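Local atomic coordinates of F-actin-capping protein subunit alpha (Plasmodium berghei, PDB entry 7A0H), a protein that probably caps the fast-growing barbed ends of actin filaments, blocking subunit exchange there, and assembles as an asymmetric homodimer. Residues I12-L16 / L27-L31; A19-K23 / A223-F227; N84-A89 / D100-K106; Y127-Y132 / I254-E258; A159-Y163 / L173-I177. All blocks are in the same frame, centred on the assembly; numbering follows the deposited sequence.

Interaction 1 of 5, residues I12-L16 / L27-L31; sequences IRHVL and LISNL
V15 and L16 meet L27 and L31 across a rather wide separation, the axes of segments 12-16 and 27-31 lying 11.2 Å apart and bridged by branched side chains. No polar bond joins the two segments, and the cohesion is entirely apolar. L31 CD1 is shared by three residues. L31 CD1 reaches V15 CG2 tip to tip, lies 4.0 Å from I12 CG1 and also touches L16 CD2 at 3.9 Å, while I12 and L31 lie alongside, running opposite ways. L27 enters at the other end, with CG anti to the backbone N (chi1 -179°), which carries CD2 over to V15. There L27 CD2 sits 3.7 Å from V15 CB, the two side chains crossing almost at right angles, and 3.4 Å from V15 O. The CD1 methyl of I28 fills in beside L16, though the spacing modelled there is doubtful. Helix 39-55 covers a further side of the first helix, with F44 against I12 and I48 against L16. The helices run antiparallel at 158°, a helical hairpin that with helix 39-55 matches the N-terminal three-helix stalk of capping protein subunits.

Interaction 2 of 5, residues A19-K23 / A223-F227; sequences APPGK and ANINF
Carbon-to-carbonyl packing carries much of the meeting of P20 and P21 with N224, I225 and N226. The ring of P20 lies against the strand backbone, its CB 3.6 Å from I225 O and its CG 3.7 Å from N224 O, and it crosses the N224 side chain at about a right angle. P21 brings its CD close to the same carbonyl, 3.5 Å from I225 O, and that CD also touches the amide carbon of N226, with P21 CD to N226 CG at 3.6 Å. A chi1 of -166° swings the N226 amide away from its own N-H and onto the proline ring. These contacts belong to the junction where the turn between helices 3-18 and 21-35 of the N-terminal stalk meets strand 223-238, an outermost strand of the chain's five-stranded antiparallel sheet. The dimer partner closes in here as well: D222 of the second subunit accepts a hydrogen bond from N226 N, and N224 of that subunit packs on P20. Amide packing forms a second group. The N224 side chain leans over G22, which has no side chain to obstruct it, with OD1 3.3 Å from G22 CA; its ND2 lies 3.8 Å from K23 CG, at the root of an extended lysine chain. Polar bridging is left to one water, which accepts from G22 N at 2.9 Å and donates to I225 O at 2.8 Å. The turn itself is tied by a backbone bond from K23 N to P20 O.

Interaction 3 of 5, residues N84-A89 / D100-K106; sequences NLKILA and DTTPLTK
K86, L88, T102 and L104 exchange the backbone bonds of this antiparallel hairpin. L88 and T102 form a hydrogen-bonded pair: L88 N gives to T102 O at 2.9 Å, and T102 N returns a bond to L88 O at 2.7 Å. P103, which has no N-H to offer, falls in a non-hydrogen-bonded pair with I87. Beyond it L104 N binds K86 O at 2.8 Å, nearly straight at 170°. The K86 carbonyl has a further partner in a water 2.6 Å from K86 O that also lies within bonding distance of L104 O; with so many acceptors near, it cannot serve all at once. K86 and I87 both face H82, a G1 bulge in which K86 takes positive phi (64°). One residue earlier, L85 O accepts from K106 NZ at 3.1 Å, the ammonium standing well above the carbonyl plane. The two lysines turn to different partners: K86 NZ makes a salt bridge with E114 and a bond to P83 O, while the N84 amide is satisfied by R117 and N121. L88 CD1 and L104 CD2 meet at 3.8 Å, their side chains crossing at about a right angle. Around the hairpin, both leucines rest on L81 of strand 79-82, whereas I87 and T101, on the other face, pack on F62 of strand 58-62; E114, R117 and N121 lie on helix 112-131.

Interaction 4 of 5, residues Y127-Y132 / I254-E258; sequences YVDIYY and IRECE
E258 OE1 is gripped by two tyrosine hydroxyls: Y127 OH and Y132 OH each lie 2.7 Å from E258 OE1 and donate to it. Y132 arrives on the syn side, 25° out of the carboxylate plane, whereas Y127 comes from farther above that plane. The glutamate chain is extended beyond CG (chi2 -163°), which delivers the carboxylate to both rings, and two donors on one oxygen would probably favour its charged form although the residue is buried. E258 OE2 has its own partner in S194 OG. Y127 OH is occupied again by a water 2.9 Å away, which also donates to R255 O at 2.8 Å, so the hydroxyl links side chain and helix backbone. Farther out, R255 NH1 donates to Y131 OH at 3.1 Å, the guanidinium and ring planes being perpendicular. The aliphatic root of the arginine packs too, with R255 CB 3.6 Å from Y127 CE1, and I254 CG2 touches Y127 CE2 at 4.0 Å. The segment axes lie 12.2 Å apart and cross at 45°. Both helices lie on the large sheet, Y127, Y132 and E258 touching I177 and I254 touching W196, while L286 of the second subunit packs on Y127, Y131 and E258.

Interaction 5 of 5, residues A159-Y163 / L173-I177; sequences ASSVY and LFLLI
Strands 159-163 and 173-177 run almost exactly antiparallel, with S161-L176 and Y163-F174 as hydrogen-bonded pairs alternating with the non-hydrogen-bonded pairs S160-I177 and V162-L175. This is a beta hairpin, the first two strands of the chain's five-stranded antiparallel sheet, which forms the central platform of the capping protein fold. The pairs differ in straightness: Y163 N to F174 O is 2.9 Å long at 171°, while S161 N to L176 O has the same length but bends to 145°. On the face of V162, L175 and I177 the side chains pack apolar to apolar. V162 and L175 run alongside each other in the same direction, with V162 CG2 3.9 Å from L175 CG, and V162 CG1 reaches L173 CD2 at 4.2 Å. Helices cover this side, L175 resting on I250 and L251 of helix 243-266 and I177 on L124 of helix 112-131. On the other face, Y163 and F174 stand abreast: Y163 CD2 comes to the edge of the F174 ring, in its plane, 3.9 Å from F174 CD2. The phenylalanine reaches this place with its ring carried opposite its own backbone N (chi1 -176°). L176 CD2 lies at the edge of the tyrosine ring, and I69 packs on Y163 and L176. Over one face of Y163, offset toward the rim, sits S161 OG, 3.3 Å above the ring plane.

From the N terminus, interaction 1 closes first, folding helix 21-35 back on helix 3-18. Interaction 2 starts in the turn between these helices and returns only some 200 residues later, on strand 223-238; the two cross along the chain and touch through A19 and L27. Within that long loop interaction 3 closes the small hairpin 87-103, and interaction 5 closes the hairpin that opens the large sheet. Interaction 5 also falls inside the loop of interaction 4, which joins helix 112-131 to helix 243-266 and crosses interaction 2. Interactions 4 and 5 meet at I177, linking sheet and helices, and interactions 1, 2 and 4 also meet the second subunit.

Interaction 1 of 5, residues I12-L16 / L27-L31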
# COMPACT_ATOMS: atom_id res chain seq x y z
N ILE A 12 -14.97 2.66 -9.65
CA ILE A 12 -15.26 1.84 -8.47
C ILE A 12 -14.29 0.68 -8.37
O ILE A 12 -13.84 0.30 -7.29
CB ILE A 12 -16.72 1.36 -8.51
CG1 ILE A 12 -17.67 2.49 -8.11
CG2 ILE A 12 -16.88 0.15 -7.59
CD1 ILE A 12 -19.12 2.22 -8.38
N ARG A 13 -13.97 0.08 -9.51
CA ARG A 13 -12.98 -0.98 -9.57
C ARG A 13 -11.60 -0.47 -9.20
O ARG A 13 -10.91 -1.08 -8.39
CB ARG A 13 -13.00 -1.60 -10.96
CG ARG A 13 -12.05 -2.73 -11.19
CD ARG A 13 -12.52 -3.57 -12.33
NE ARG A 13 -13.57 -4.47 -11.88
CZ ARG A 13 -14.40 -5.12 -12.68
NH1 ARG A 13 -14.31 -4.95 -13.99
NH2 ARG A 13 -15.32 -5.92 -12.17
N HIS A 14 -11.20 0.67 -9.75
CA HIS A 14 -9.87 1.16 -9.44
C HIS A 14 -9.70 1.48 -7.97
O HIS A 14 -8.67 1.16 -7.38
CB HIS A 14 -9.57 2.39 -10.31
CG HIS A 14 -8.17 2.88 -10.19
ND1 HIS A 14 -7.87 4.18 -9.85
CD2 HIS A 14 -6.98 2.24 -10.31
CE1 HIS A 14 -6.55 4.33 -9.80
NE2 HIS A 14 -5.99 3.17 -10.07
N VAL A 15 -10.72 2.05 -7.34
CA VAL A 15 -10.57 2.41 -5.93
C VAL A 15 -10.58 1.19 -5.04
O VAL A 15 -9.84 1.12 -4.06
CB VAL A 15 -11.64 3.43 -5.49
CG1 VAL A 15 -11.38 4.76 -6.17
CG2 VAL A 15 -13.03 2.92 -5.77
N LEU A 16 -11.42 0.21 -5.34
CA LEU A 16 -11.44 -0.98 -4.49
C LEU A 16 -10.24 -1.87 -4.77
O LEU A 16 -9.82 -2.63 -3.90
CB LEU A 16 -12.73 -1.77 -4.68
CG LEU A 16 -14.06 -1.03 -4.49
CD1 LEU A 16 -15.25 -1.95 -4.55
CD2 LEU A 16 -14.11 -0.31 -3.16
N LEU A 27 -14.69 2.51 2.33
CA LEU A 27 -14.72 2.98 0.95
C LEU A 27 -16.05 2.63 0.27
O LEU A 27 -16.63 3.46 -0.46
CB LEU A 27 -13.55 2.41 0.15
CG LEU A 27 -13.55 2.92 -1.30
CD1 LEU A 27 -13.55 4.45 -1.34
CD2 LEU A 27 -12.33 2.37 -2.05
N ILE A 28 -16.55 1.39 0.48
CA ILE A 28 -17.82 0.98 -0.10
C ILE A 28 -18.94 1.89 0.37
O ILE A 28 -19.71 2.43 -0.44
CB ILE A 28 -18.13 -0.48 0.29
CG1 ILE A 28 -17.07 -1.45 -0.23
CG2 ILE A 28 -19.59 -0.80 -0.13
CD1 ILE A 28 -16.62 -1.18 -1.64
N SER A 29 -19.05 2.07 1.70
CA SER A 29 -20.05 2.95 2.29
C SER A 29 -20.08 4.31 1.62
O SER A 29 -21.16 4.88 1.41
CB SER A 29 -19.81 3.10 3.79
OG SER A 29 -20.61 4.13 4.32
N ASN A 30 -18.91 4.88 1.32
CA ASN A 30 -18.90 6.20 0.69
C ASN A 30 -19.40 6.10 -0.75
O ASN A 30 -20.00 7.04 -1.27
CB ASN A 30 -17.49 6.81 0.68
CG ASN A 30 -17.05 7.36 2.03
OD1 ASN A 30 -17.86 7.60 2.92
ND2 ASN A 30 -15.74 7.57 2.18
N LEU A 31 -19.16 4.96 -1.39
CA LEU A 31 -19.60 4.76 -2.77
C LEU A 31 -21.12 4.63 -2.84
O LEU A 31 -21.75 5.11 -3.79
CB LEU A 31 -18.90 3.52 -3.35
CG LEU A 31 -17.40 3.65 -3.68
CD1 LEU A 31 -16.80 2.31 -4.18
CD2 LEU A 31 -17.12 4.77 -4.68

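Interaction 2 of 5, residues A19-K23 / A223-F227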
# COMPACT_ATOMS: atom_id res chain seq x y z
N ALA A 19 -7.30 -0.04 -2.74
CA ALA A 19 -7.51 0.20 -1.32
C ALA A 19 -6.95 -0.94 -0.46
O ALA A 19 -7.14 -2.12 -0.79
CB ALA A 19 -9.00 0.38 -1.08
N PRO A 20 -6.29 -0.64 0.66
CA PRO A 20 -5.87 -1.72 1.60
C PRO A 20 -7.07 -2.34 2.29
O PRO A 20 -8.13 -1.70 2.39
CB PRO A 20 -4.95 -0.99 2.59
CG PRO A 20 -5.46 0.45 2.57
CD PRO A 20 -5.91 0.69 1.16
N PRO A 21 -6.96 -3.58 2.78
CA PRO A 21 -8.17 -4.26 3.26
C PRO A 21 -8.92 -3.43 4.26
O PRO A 21 -10.15 -3.33 4.21
CB PRO A 21 -7.62 -5.54 3.90
CG PRO A 21 -6.29 -5.76 3.32
CD PRO A 21 -5.75 -4.40 2.96
N GLY A 22 -8.21 -2.78 5.17
CA GLY A 22 -8.83 -2.08 6.26
C GLY A 22 -9.67 -0.86 5.87
O GLY A 22 -10.35 -0.33 6.74
N LYS A 23 -9.55 -0.35 4.65
CA LYS A 23 -10.32 0.80 4.19
C LYS A 23 -11.46 0.41 3.26
O LYS A 23 -12.19 1.28 2.79
CB LYS A 23 -9.41 1.82 3.49
CG LYS A 23 -8.38 2.48 4.38
CD LYS A 23 -7.45 3.39 3.56
CE LYS A 23 -6.55 4.27 4.43
NZ LYS A 23 -5.60 5.06 3.58
N ALA A 223 -1.79 2.73 10.70
CA ALA A 223 -2.29 2.83 9.34
C ALA A 223 -2.76 1.48 8.84
O ALA A 223 -2.18 0.43 9.15
CB ALA A 223 -1.27 3.37 8.35
N ASN A 224 -3.77 1.52 8.00
CA ASN A 224 -4.15 0.35 7.23
C ASN A 224 -3.15 0.19 6.10
O ASN A 224 -2.98 1.10 5.30
CB ASN A 224 -5.56 0.48 6.66
CG ASN A 224 -6.62 0.53 7.74
OD1 ASN A 224 -6.89 -0.46 8.40
ND2 ASN A 224 -7.23 1.68 7.91
N ILE A 225 -2.41 -0.91 6.10
CA ILE A 225 -1.56 -1.19 4.95
C ILE A 225 -1.89 -2.56 4.35
O ILE A 225 -2.94 -3.15 4.64
CB ILE A 225 -0.08 -1.10 5.35
CG1 ILE A 225 0.29 -2.21 6.35
CG2 ILE A 225 0.22 0.28 5.91
CD1 ILE A 225 1.84 -2.39 6.51
N ASN A 226 -0.98 -3.09 3.54
CA ASN A 226 -1.26 -4.32 2.79
C ASN A 226 0.07 -4.90 2.35
O ASN A 226 0.34 -5.02 1.15
CB ASN A 226 -2.18 -4.01 1.62
CG ASN A 226 -2.81 -5.24 0.99
OD1 ASN A 226 -2.91 -6.36 1.56
ND2 ASN A 226 -3.30 -5.01 -0.22
N PHE A 227 0.91 -5.24 3.33
CA PHE A 227 2.26 -5.72 3.09
C PHE A 227 2.25 -7.26 3.03
O PHE A 227 2.05 -7.95 4.03
CB PHE A 227 3.17 -5.22 4.20
CG PHE A 227 4.55 -5.77 4.14
CD1 PHE A 227 5.07 -6.49 5.18
CD2 PHE A 227 5.35 -5.53 3.03
CE1 PHE A 227 6.34 -7.00 5.12
CE2 PHE A 227 6.62 -5.98 2.97
CZ PHE A 227 7.11 -6.75 4.01
O HOH W 1 -5.37 -2.38 5.75

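Interaction 3 of 5, residues N84-A89 / D100-K106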
# COMPACT_ATOMS: atom_id res chain seq x y z
N ASN A 84 -17.41 -30.13 7.03
CA ASN A 84 -17.72 -30.95 8.18
C ASN A 84 -19.16 -30.93 8.58
O ASN A 84 -19.69 -31.96 8.98
CB ASN A 84 -16.84 -30.59 9.35
CG ASN A 84 -15.42 -31.09 9.13
OD1 ASN A 84 -15.14 -31.83 8.14
ND2 ASN A 84 -14.50 -30.59 9.92
N LEU A 85 -19.82 -29.75 8.58
CA LEU A 85 -21.24 -29.74 8.93
C LEU A 85 -22.15 -30.22 7.81
O LEU A 85 -23.32 -30.52 8.08
CB LEU A 85 -21.70 -28.32 9.38
CG LEU A 85 -20.97 -27.86 10.64
CD1 LEU A 85 -21.08 -26.41 10.91
CD2 LEU A 85 -21.52 -28.61 11.81
N LYS A 86 -21.67 -30.27 6.56
CA LYS A 86 -22.51 -30.71 5.46
C LYS A 86 -23.68 -29.74 5.28
O LYS A 86 -24.86 -30.08 5.38
CB LYS A 86 -23.00 -32.13 5.71
CG LYS A 86 -21.86 -33.20 5.76
CD LYS A 86 -21.09 -33.19 4.41
CE LYS A 86 -20.13 -34.39 4.22
NZ LYS A 86 -18.92 -34.35 5.08
N ILE A 87 -23.31 -28.51 4.97
CA ILE A 87 -24.20 -27.35 4.95
C ILE A 87 -23.69 -26.47 3.83
O ILE A 87 -22.46 -26.32 3.68
CB ILE A 87 -24.16 -26.65 6.31
CG1 ILE A 87 -25.34 -27.08 7.15
CG2 ILE A 87 -23.97 -25.15 6.13
CD1 ILE A 87 -25.16 -26.62 8.59
N LEU A 88 -24.59 -25.99 2.98
CA LEU A 88 -24.30 -24.92 2.04
C LEU A 88 -24.84 -23.66 2.68
O LEU A 88 -26.02 -23.61 3.08
CB LEU A 88 -24.99 -25.13 0.69
CG LEU A 88 -24.74 -26.49 0.03
CD1 LEU A 88 -25.66 -26.73 -1.18
CD2 LEU A 88 -23.30 -26.63 -0.42
N ALA A 89 -23.99 -22.66 2.77
CA ALA A 89 -24.32 -21.41 3.46
C ALA A 89 -24.45 -20.35 2.39
O ALA A 89 -23.58 -20.20 1.50
CB ALA A 89 -23.26 -21.02 4.48
N ASP A 100 -28.51 -17.67 5.16
CA ASP A 100 -29.37 -18.85 5.03
C ASP A 100 -28.45 -20.07 4.98
O ASP A 100 -27.27 -19.97 4.65
CB ASP A 100 -30.28 -18.66 3.78
CG ASP A 100 -31.40 -19.66 3.69
OD1 ASP A 100 -32.08 -19.98 4.72
OD2 ASP A 100 -31.64 -20.06 2.51
N THR A 101 -28.99 -21.21 5.34
CA THR A 101 -28.20 -22.42 5.22
C THR A 101 -29.09 -23.52 4.69
O THR A 101 -30.27 -23.57 5.03
CB THR A 101 -27.59 -22.87 6.53
OG1 THR A 101 -28.66 -23.05 7.45
CG2 THR A 101 -26.66 -21.83 7.08
N THR A 102 -28.50 -24.35 3.84
CA THR A 102 -29.22 -25.47 3.23
C THR A 102 -28.41 -26.72 3.56
O THR A 102 -27.31 -26.91 3.03
CB THR A 102 -29.30 -25.33 1.70
OG1 THR A 102 -29.73 -24.02 1.35
CG2 THR A 102 -30.19 -26.45 1.13
N PRO A 103 -28.94 -27.58 4.42
CA PRO A 103 -28.22 -28.78 4.85
C PRO A 103 -28.14 -29.87 3.78
O PRO A 103 -29.09 -30.13 3.05
CB PRO A 103 -29.07 -29.27 6.03
CG PRO A 103 -30.48 -28.75 5.69
CD PRO A 103 -30.29 -27.44 5.02
N LEU A 104 -27.04 -30.54 3.73
CA LEU A 104 -26.98 -31.70 2.85
C LEU A 104 -27.49 -32.90 3.61
O LEU A 104 -27.36 -32.97 4.84
CB LEU A 104 -25.55 -31.93 2.36
CG LEU A 104 -24.96 -30.69 1.67
CD1 LEU A 104 -23.60 -31.09 1.36
CD2 LEU A 104 -25.70 -30.24 0.40
N THR A 105 -28.10 -33.82 2.89
CA THR A 105 -28.59 -35.05 3.50
C THR A 105 -27.37 -35.88 3.85
O THR A 105 -26.43 -35.99 3.05
CB THR A 105 -29.51 -35.79 2.54
OG1 THR A 105 -30.48 -34.88 1.98
CG2 THR A 105 -30.26 -36.88 3.28
N LYS A 106 -27.35 -36.43 5.05
CA LYS A 106 -26.19 -37.19 5.52
C LYS A 106 -26.22 -38.61 4.97
O LYS A 106 -27.29 -39.19 4.75
CB LYS A 106 -26.17 -37.24 7.04
CG LYS A 106 -26.33 -35.90 7.75
CD LYS A 106 -25.04 -35.13 7.76
CE LYS A 106 -25.03 -34.07 8.87
NZ LYS A 106 -23.66 -33.45 8.94
O HOH W 2 -26.34 -31.35 7.07

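Interaction 4 of 5, residues Y127-Y132 / I254-E258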
# COMPACT_ATOMS: atom_id res chain seq x y z
N TYR A 127 -2.90 -30.81 14.09
CA TYR A 127 -1.69 -30.10 13.80
C TYR A 127 -1.78 -28.68 14.36
O TYR A 127 -0.85 -28.19 15.03
CB TYR A 127 -1.50 -30.12 12.30
CG TYR A 127 -0.50 -29.09 11.82
CD1 TYR A 127 0.80 -29.24 12.11
CD2 TYR A 127 -0.89 -27.91 11.07
CE1 TYR A 127 1.77 -28.34 11.67
CE2 TYR A 127 0.03 -27.03 10.61
CZ TYR A 127 1.40 -27.22 10.97
OH TYR A 127 2.34 -26.29 10.62
N VAL A 128 -2.89 -28.00 14.08
CA VAL A 128 -3.09 -26.64 14.59
C VAL A 128 -3.10 -26.66 16.10
O VAL A 128 -2.51 -25.81 16.77
CB VAL A 128 -4.43 -26.08 14.02
CG1 VAL A 128 -4.83 -24.82 14.75
CG2 VAL A 128 -4.29 -25.90 12.54
N ASP A 129 -3.78 -27.62 16.66
CA ASP A 129 -3.85 -27.73 18.10
C ASP A 129 -2.47 -27.89 18.71
O ASP A 129 -2.16 -27.33 19.78
CB ASP A 129 -4.71 -28.98 18.41
CG ASP A 129 -4.87 -29.23 19.87
OD1 ASP A 129 -5.14 -28.26 20.62
OD2 ASP A 129 -4.79 -30.41 20.28
N ILE A 130 -1.63 -28.70 18.07
CA ILE A 130 -0.34 -28.95 18.71
C ILE A 130 0.61 -27.77 18.53
O ILE A 130 1.39 -27.46 19.42
CB ILE A 130 0.26 -30.24 18.16
CG1 ILE A 130 -0.59 -31.43 18.62
CG2 ILE A 130 1.68 -30.45 18.67
CD1 ILE A 130 -0.20 -32.79 17.94
N TYR A 131 0.62 -27.14 17.36
CA TYR A 131 1.70 -26.24 16.97
C TYR A 131 1.40 -24.73 16.90
O TYR A 131 2.35 -23.94 16.95
CB TYR A 131 2.21 -26.65 15.58
CG TYR A 131 2.84 -27.95 15.64
CD1 TYR A 131 4.05 -28.10 16.26
CD2 TYR A 131 2.27 -29.04 15.07
CE1 TYR A 131 4.65 -29.31 16.34
CE2 TYR A 131 2.84 -30.20 15.13
CZ TYR A 131 4.04 -30.36 15.77
OH TYR A 131 4.64 -31.60 15.83
N TYR A 132 0.12 -24.31 16.76
CA TYR A 132 -0.27 -22.89 16.76
C TYR A 132 -0.40 -22.36 18.19
O TYR A 132 -0.96 -23.01 19.07
CB TYR A 132 -1.63 -22.68 15.99
CG TYR A 132 -1.48 -22.73 14.48
CD1 TYR A 132 -2.22 -21.90 13.62
CD2 TYR A 132 -0.57 -23.59 13.90
CE1 TYR A 132 -2.00 -21.91 12.24
CE2 TYR A 132 -0.37 -23.64 12.55
CZ TYR A 132 -1.09 -22.80 11.70
OH TYR A 132 -0.80 -22.85 10.31
N ILE A 254 3.28 -30.10 5.33
CA ILE A 254 2.75 -28.81 5.75
C ILE A 254 3.48 -28.33 6.99
O ILE A 254 3.86 -27.14 7.08
CB ILE A 254 1.22 -28.91 5.98
CG1 ILE A 254 0.49 -29.00 4.64
CG2 ILE A 254 0.70 -27.72 6.73
CD1 ILE A 254 -0.90 -29.56 4.81
N ARG A 255 3.70 -29.23 7.97
CA ARG A 255 4.44 -28.84 9.19
C ARG A 255 5.81 -28.25 8.83
O ARG A 255 6.21 -27.19 9.33
CB ARG A 255 4.58 -30.05 10.13
CG ARG A 255 5.52 -29.82 11.35
CD ARG A 255 5.49 -30.99 12.37
NE ARG A 255 5.79 -32.27 11.72
CZ ARG A 255 5.43 -33.45 12.19
NH1 ARG A 255 4.78 -33.52 13.37
NH2 ARG A 255 5.73 -34.52 11.48
N GLU A 256 6.49 -28.87 7.88
CA GLU A 256 7.83 -28.42 7.51
C GLU A 256 7.79 -27.15 6.68
O GLU A 256 8.66 -26.27 6.82
CB GLU A 256 8.48 -29.55 6.69
CG GLU A 256 9.95 -29.39 6.46
CD GLU A 256 10.45 -30.15 5.22
OE1 GLU A 256 9.61 -30.73 4.47
OE2 GLU A 256 11.69 -30.10 4.97
N CYS A 257 6.90 -27.09 5.71
CA CYS A 257 6.80 -25.85 4.91
C CYS A 257 6.44 -24.64 5.78
O CYS A 257 7.00 -23.54 5.60
CB CYS A 257 5.82 -26.10 3.79
SG CYS A 257 6.47 -27.32 2.57
N GLU A 258 5.64 -24.82 6.82
CA GLU A 258 5.29 -23.66 7.64
C GLU A 258 6.48 -23.27 8.49
O GLU A 258 6.74 -22.08 8.71
CB GLU A 258 4.04 -23.96 8.46
CG GLU A 258 2.69 -24.08 7.49
CD GLU A 258 1.38 -23.96 8.24
OE1 GLU A 258 1.39 -24.09 9.47
OE2 GLU A 258 0.33 -23.80 7.64
O HOH W 3 5.03 -26.24 11.66

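Interaction 5 of 5, residues A159-Y163 / L173-I177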
# COMPACT_ATOMS: atom_id res chain seq x y z
N ALA A 159 -9.21 -20.73 11.66
CA ALA A 159 -10.11 -21.72 11.07
C ALA A 159 -9.30 -22.60 10.14
O ALA A 159 -8.27 -22.16 9.57
CB ALA A 159 -11.31 -21.03 10.36
N SER A 160 -9.75 -23.85 10.01
CA SER A 160 -9.14 -24.80 9.11
C SER A 160 -10.23 -25.72 8.57
O SER A 160 -11.19 -26.04 9.29
CB SER A 160 -8.08 -25.72 9.80
OG SER A 160 -8.67 -26.39 10.97
N SER A 161 -9.99 -26.28 7.38
CA SER A 161 -11.06 -27.03 6.75
C SER A 161 -10.43 -27.92 5.73
O SER A 161 -9.40 -27.56 5.20
CB SER A 161 -12.06 -26.05 6.04
OG SER A 161 -13.05 -26.84 5.44
N VAL A 162 -11.06 -29.04 5.39
CA VAL A 162 -10.59 -29.80 4.24
C VAL A 162 -11.78 -30.06 3.31
O VAL A 162 -12.85 -30.53 3.76
CB VAL A 162 -9.90 -31.15 4.62
CG1 VAL A 162 -9.36 -31.77 3.35
CG2 VAL A 162 -8.59 -30.97 5.56
N TYR A 163 -11.56 -29.83 2.00
CA TYR A 163 -12.59 -29.96 0.97
C TYR A 163 -12.24 -31.05 -0.03
O TYR A 163 -11.09 -31.17 -0.45
CB TYR A 163 -12.80 -28.61 0.12
CG TYR A 163 -13.04 -27.40 0.96
CD1 TYR A 163 -14.35 -26.99 1.29
CD2 TYR A 163 -11.98 -26.71 1.49
CE1 TYR A 163 -14.59 -25.91 2.13
CE2 TYR A 163 -12.20 -25.58 2.30
CZ TYR A 163 -13.48 -25.17 2.62
OH TYR A 163 -13.68 -24.07 3.45
N LEU A 173 -8.03 -33.06 -2.94
CA LEU A 173 -8.24 -32.56 -1.61
C LEU A 173 -7.55 -31.20 -1.48
O LEU A 173 -6.39 -31.03 -1.88
CB LEU A 173 -7.71 -33.54 -0.59
CG LEU A 173 -8.36 -34.90 -0.36
CD1 LEU A 173 -7.22 -35.71 0.38
CD2 LEU A 173 -9.57 -34.84 0.46
N PHE A 174 -8.25 -30.30 -0.84
CA PHE A 174 -7.80 -28.95 -0.64
C PHE A 174 -7.85 -28.73 0.84
O PHE A 174 -8.92 -28.89 1.45
CB PHE A 174 -8.67 -27.98 -1.37
CG PHE A 174 -8.17 -26.53 -1.29
CD1 PHE A 174 -7.07 -26.14 -2.01
CD2 PHE A 174 -8.83 -25.58 -0.50
CE1 PHE A 174 -6.60 -24.82 -1.99
CE2 PHE A 174 -8.39 -24.22 -0.47
CZ PHE A 174 -7.30 -23.84 -1.22
N LEU A 175 -6.67 -28.45 1.42
CA LEU A 175 -6.49 -28.32 2.87
C LEU A 175 -6.12 -26.89 3.10
O LEU A 175 -5.25 -26.35 2.39
CB LEU A 175 -5.35 -29.22 3.43
CG LEU A 175 -5.42 -30.75 3.32
CD1 LEU A 175 -4.91 -31.15 1.95
CD2 LEU A 175 -4.67 -31.52 4.45
N LEU A 176 -6.71 -26.31 4.15
CA LEU A 176 -6.63 -24.86 4.34
C LEU A 176 -6.65 -24.47 5.81
O LEU A 176 -7.51 -24.94 6.61
CB LEU A 176 -7.83 -24.18 3.65
CG LEU A 176 -8.02 -22.64 3.74
CD1 LEU A 176 -6.90 -21.93 3.01
CD2 LEU A 176 -9.42 -22.28 3.07
N ILE A 177 -5.68 -23.62 6.15
CA ILE A 177 -5.59 -23.04 7.49
C ILE A 177 -5.68 -21.50 7.39
O ILE A 177 -4.94 -20.89 6.60
CB ILE A 177 -4.30 -23.41 8.22
CG1 ILE A 177 -4.10 -24.92 8.28
CG2 ILE A 177 -4.33 -22.82 9.67
CD1 ILE A 177 -2.59 -25.37 8.91